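Long-range contact in uncharacterized protein YPL067C (Saccharomyces cerevisiae, PDB 5KCI), which is of unknown function but belongs to the DUF3605 family and may be related to histidine triad proteins, with a possible role in amyloid toxicity: residues A80-A91 / L191-A199. Residues are numbered along the deposited sequence; the frame is centred on the assembly and turned at random.
Sequences AFSSSTLYAVRA and LSHGFEPLA
Tyr-87 reaches from the start of strand 87-91 to the C-terminal tail, where its OH donates a hydrogen bond to Phe-195 O (2.8 Å). The hydroxyl stands above the carbonyl plane, 56° out of it, and Phe-195 O lies at the edge of the tyrosine ring, near the ring plane. With CG of Tyr-87 between the backbone N and the carbonyl carbon (chi1 56°), the ring edge and OH come up against Phe-195 O. Tyr-87 CE1 meets Phe-195 CB at 3.9 Å, the two side chains crossing at about a right angle, while Pro-197 CD lies 3.3 Å from Tyr-87 OH. Phe-133 of helix 120-135 packs edge-to-face with the same ring. A phenylalanine in place of Tyr-87 would probably keep much of this packing but leave Phe-195 O without its hydroxyl partner. Farther along the strand, Val-89 CG2 is wedged between two apolar groups, touching Phe-195 CE2 and Leu-191 CD2, each at 4.1 Å. Near the chain terminus the backbone takes over: Leu-198 N gives a nearly straight bond to Phe-81 O (2.8 Å, 168° at the hydrogen), and Ser-82 CA lies 3.2 Å from Leu-198 O in a CA-H...O contact.

The contact is looser on its solvent side. Exposed Pro-197 lays CB against the same Phe-81 carbonyl oxygen, and Ser-84 N lies 4.0 Å from Pro-197 CB. At the other end, the CB of exposed Ala-91 meets the CD1 branch of Leu-191, while CD2 lies against the backbone.

Gly-194, with positive phi, comes just after helix 180-193 and releases the tail. The arrangement is that of a C-terminal extension at the border of a four-stranded antiparallel sheet, held by side chains against edge strand 87-91 and by a main-chain hydrogen bond to the loop before it.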
loop_
_atom_site.group_PDB
_atom_site.type_symbol
_atom_site.label_atom_id
_atom_site.label_comp_id
_atom_site.label_asym_id
_atom_site.label_seq_id
_atom_site.Cartn_x
_atom_site.Cartn_y
_atom_site.Cartn_z
ATOM N N ALA A 80 -14.704 3.487 3.986
ATOM C CA ALA A 80 -13.471 3.233 3.264
ATOM C C ALA A 80 -13.662 1.995 2.404
ATOM O O ALA A 80 -14.317 1.045 2.829
ATOM C CB ALA A 80 -12.324 3.020 4.244
ATOM N N PHE A 81 -13.185 2.056 1.164
ATOM C CA PHE A 81 -13.197 0.942 0.213
ATOM C C PHE A 81 -14.599 0.569 -0.277
ATOM O O PHE A 81 -14.733 -0.407 -1.045
ATOM C CB PHE A 81 -12.520 -0.306 0.805
ATOM C CG PHE A 81 -11.149 -0.036 1.341
ATOM C CD1 PHE A 81 -10.196 0.609 0.555
ATOM C CD2 PHE A 81 -10.817 -0.397 2.638
ATOM C CE1 PHE A 81 -8.934 0.884 1.050
ATOM C CE2 PHE A 81 -9.566 -0.127 3.139
ATOM C CZ PHE A 81 -8.621 0.520 2.352
ATOM N N SER A 82 -15.643 1.320 0.106
ATOM C CA SER A 82 -17.010 1.016 -0.297
ATOM C C SER A 82 -17.266 1.309 -1.761
ATOM O O SER A 82 -18.283 0.862 -2.291
ATOM C CB SER A 82 -18.011 1.837 0.514
ATOM O OG SER A 82 -17.843 3.195 0.179
ATOM N N SER A 83 -16.398 2.075 -2.407
ATOM C CA SER A 83 -16.550 2.427 -3.809
ATOM C C SER A 83 -15.166 2.592 -4.417
ATOM O O SER A 83 -14.258 3.088 -3.752
ATOM C CB SER A 83 -17.347 3.726 -3.965
ATOM O OG SER A 83 -17.290 4.178 -5.299
ATOM N N SER A 84 -15.005 2.172 -5.677
ATOM C CA SER A 84 -13.690 2.224 -6.309
ATOM C C SER A 84 -13.172 3.651 -6.462
ATOM O O SER A 84 -11.964 3.850 -6.656
ATOM C CB SER A 84 -13.730 1.519 -7.668
ATOM O OG SER A 84 -14.581 2.171 -8.592
ATOM N N THR A 85 -14.048 4.652 -6.376
ATOM C CA THR A 85 -13.594 6.028 -6.455
ATOM C C THR A 85 -12.877 6.491 -5.201
ATOM O O THR A 85 -12.336 7.602 -5.196
ATOM C CB THR A 85 -14.783 6.980 -6.686
ATOM O OG1 THR A 85 -15.578 7.026 -5.497
ATOM C CG2 THR A 85 -15.647 6.511 -7.838
ATOM N N LEU A 86 -12.916 5.709 -4.127
ATOM C CA LEU A 86 -12.393 6.113 -2.835
ATOM C C LEU A 86 -10.992 5.579 -2.570
ATOM O O LEU A 86 -10.448 5.824 -1.486
ATOM C CB LEU A 86 -13.334 5.642 -1.721
ATOM C CG LEU A 86 -14.739 6.273 -1.712
ATOM C CD1 LEU A 86 -15.579 5.726 -0.570
ATOM C CD2 LEU A 86 -14.656 7.785 -1.606
ATOM N N TYR A 87 -10.404 4.832 -3.508
ATOM C CA TYR A 87 -9.073 4.295 -3.292
ATOM C C TYR A 87 -8.360 4.120 -4.624
ATOM O O TYR A 87 -8.961 4.190 -5.697
ATOM C CB TYR A 87 -9.142 2.959 -2.518
ATOM C CG TYR A 87 -9.997 1.912 -3.173
ATOM C CD1 TYR A 87 -9.496 1.067 -4.166
ATOM C CD2 TYR A 87 -11.320 1.764 -2.803
ATOM C CE1 TYR A 87 -10.311 0.097 -4.758
ATOM C CE2 TYR A 87 -12.138 0.807 -3.397
ATOM C CZ TYR A 87 -11.640 -0.012 -4.374
ATOM O OH TYR A 87 -12.470 -0.962 -4.955
ATOM N N ALA A 88 -7.057 3.873 -4.541
ATOM C CA ALA A 88 -6.254 3.641 -5.732
ATOM C C ALA A 88 -5.031 2.825 -5.342
ATOM O O ALA A 88 -4.435 3.057 -4.290
ATOM C CB ALA A 88 -5.837 4.962 -6.380
ATOM N N VAL A 89 -4.660 1.877 -6.190
ATOM C CA VAL A 89 -3.478 1.049 -5.971
ATOM C C VAL A 89 -2.449 1.397 -7.041
ATOM O O VAL A 89 -2.779 1.507 -8.229
ATOM C CB VAL A 89 -3.832 -0.452 -5.950
ATOM C CG1 VAL A 89 -4.454 -0.880 -7.234
ATOM C CG2 VAL A 89 -2.591 -1.280 -5.663
ATOM N N ARG A 90 -1.204 1.613 -6.608
ATOM C CA ARG A 90 -0.095 1.950 -7.485
ATOM C C ARG A 90 1.102 1.084 -7.142
ATOM O O ARG A 90 1.224 0.599 -6.019
ATOM C CB ARG A 90 0.310 3.426 -7.342
ATOM C CG ARG A 90 -0.765 4.418 -7.723
ATOM C CD ARG A 90 -0.878 4.556 -9.219
ATOM N NE ARG A 90 -1.843 5.570 -9.641
ATOM C CZ ARG A 90 -3.155 5.377 -9.731
ATOM N NH1 ARG A 90 -3.685 4.210 -9.415
ATOM N NH2 ARG A 90 -3.944 6.366 -10.128
ATOM N N ALA A 91 1.962 0.839 -8.129
ATOM C CA ALA A 91 3.264 0.263 -7.827
ATOM C C ALA A 91 4.126 1.307 -7.125
ATOM O O ALA A 91 4.102 2.484 -7.485
ATOM C CB ALA A 91 3.945 -0.223 -9.115
ATOM N N LEU A 191 -3.048 -3.777 -11.353
ATOM C CA LEU A 191 -3.020 -2.324 -11.433
ATOM C C LEU A 191 -3.977 -1.793 -12.495
ATOM O O LEU A 191 -4.524 -0.694 -12.342
ATOM C CB LEU A 191 -1.598 -1.854 -11.725
ATOM C CG LEU A 191 -0.547 -2.220 -10.676
ATOM C CD1 LEU A 191 0.839 -1.852 -11.178
ATOM C CD2 LEU A 191 -0.849 -1.520 -9.359
ATOM N N SER A 192 -4.170 -2.546 -13.580
ATOM C CA SER A 192 -5.074 -2.120 -14.639
ATOM C C SER A 192 -6.521 -2.226 -14.188
ATOM O O SER A 192 -7.299 -1.288 -14.362
ATOM C CB SER A 192 -4.841 -2.965 -15.896
ATOM O OG SER A 192 -5.871 -2.746 -16.836
ATOM N N HIS A 193 -6.896 -3.366 -13.601
ATOM C CA HIS A 193 -8.258 -3.565 -13.115
ATOM C C HIS A 193 -8.533 -2.807 -11.818
ATOM O O HIS A 193 -9.660 -2.353 -11.603
ATOM C CB HIS A 193 -8.523 -5.053 -12.888
ATOM C CG HIS A 193 -8.512 -5.867 -14.140
ATOM N ND1 HIS A 193 -9.310 -5.572 -15.225
ATOM C CD2 HIS A 193 -7.810 -6.973 -14.478
ATOM C CE1 HIS A 193 -9.095 -6.460 -16.179
ATOM N NE2 HIS A 193 -8.190 -7.320 -15.750
ATOM N N GLY A 194 -7.536 -2.680 -10.947
ATOM C CA GLY A 194 -7.742 -2.164 -9.612
ATOM C C GLY A 194 -8.340 -3.206 -8.683
ATOM O O GLY A 194 -8.727 -4.304 -9.079
ATOM N N PHE A 195 -8.440 -2.836 -7.416
ATOM C CA PHE A 195 -9.137 -3.687 -6.476
ATOM C C PHE A 195 -10.643 -3.434 -6.539
ATOM O O PHE A 195 -11.099 -2.355 -6.908
ATOM C CB PHE A 195 -8.627 -3.441 -5.067
ATOM C CG PHE A 195 -7.233 -3.958 -4.819
ATOM C CD1 PHE A 195 -6.773 -5.122 -5.436
ATOM C CD2 PHE A 195 -6.387 -3.297 -3.951
ATOM C CE1 PHE A 195 -5.493 -5.602 -5.173
ATOM C CE2 PHE A 195 -5.115 -3.766 -3.697
ATOM C CZ PHE A 195 -4.664 -4.915 -4.305
ATOM N N GLU A 196 -11.417 -4.455 -6.144
ATOM C CA GLU A 196 -12.871 -4.379 -6.116
ATOM C C GLU A 196 -13.359 -3.837 -4.772
ATOM O O GLU A 196 -12.773 -4.143 -3.728
ATOM C CB GLU A 196 -13.481 -5.755 -6.343
ATOM C CG GLU A 196 -13.138 -6.377 -7.681
ATOM C CD GLU A 196 -13.870 -7.686 -7.912
ATOM O OE1 GLU A 196 -14.469 -8.214 -6.952
ATOM O OE2 GLU A 196 -13.850 -8.183 -9.055
ATOM N N PRO A 197 -14.431 -3.053 -4.781
ATOM C CA PRO A 197 -14.889 -2.419 -3.537
ATOM C C PRO A 197 -15.550 -3.424 -2.612
ATOM O O PRO A 197 -15.934 -4.528 -3.006
ATOM C CB PRO A 197 -15.898 -1.365 -4.016
ATOM C CG PRO A 197 -16.388 -1.881 -5.316
ATOM C CD PRO A 197 -15.193 -2.584 -5.946
ATOM N N LEU A 198 -15.677 -3.020 -1.351
ATOM C CA LEU A 198 -16.244 -3.854 -0.300
ATOM C C LEU A 198 -17.301 -3.044 0.442
ATOM O O LEU A 198 -17.018 -1.947 0.937
ATOM C CB LEU A 198 -15.156 -4.331 0.663
ATOM C CG LEU A 198 -15.639 -5.232 1.806
ATOM C CD1 LEU A 198 -16.175 -6.546 1.332
ATOM C CD2 LEU A 198 -14.496 -5.452 2.765
ATOM N N ALA A 199 -18.519 -3.562 0.505
ATOM C CA ALA A 199 -19.590 -2.824 1.192
ATOM C C ALA A 199 -19.236 -2.637 2.666
ATOM O O ALA A 199 -18.542 -3.481 3.244
ATOM C CB ALA A 199 -20.920 -3.542 1.054
#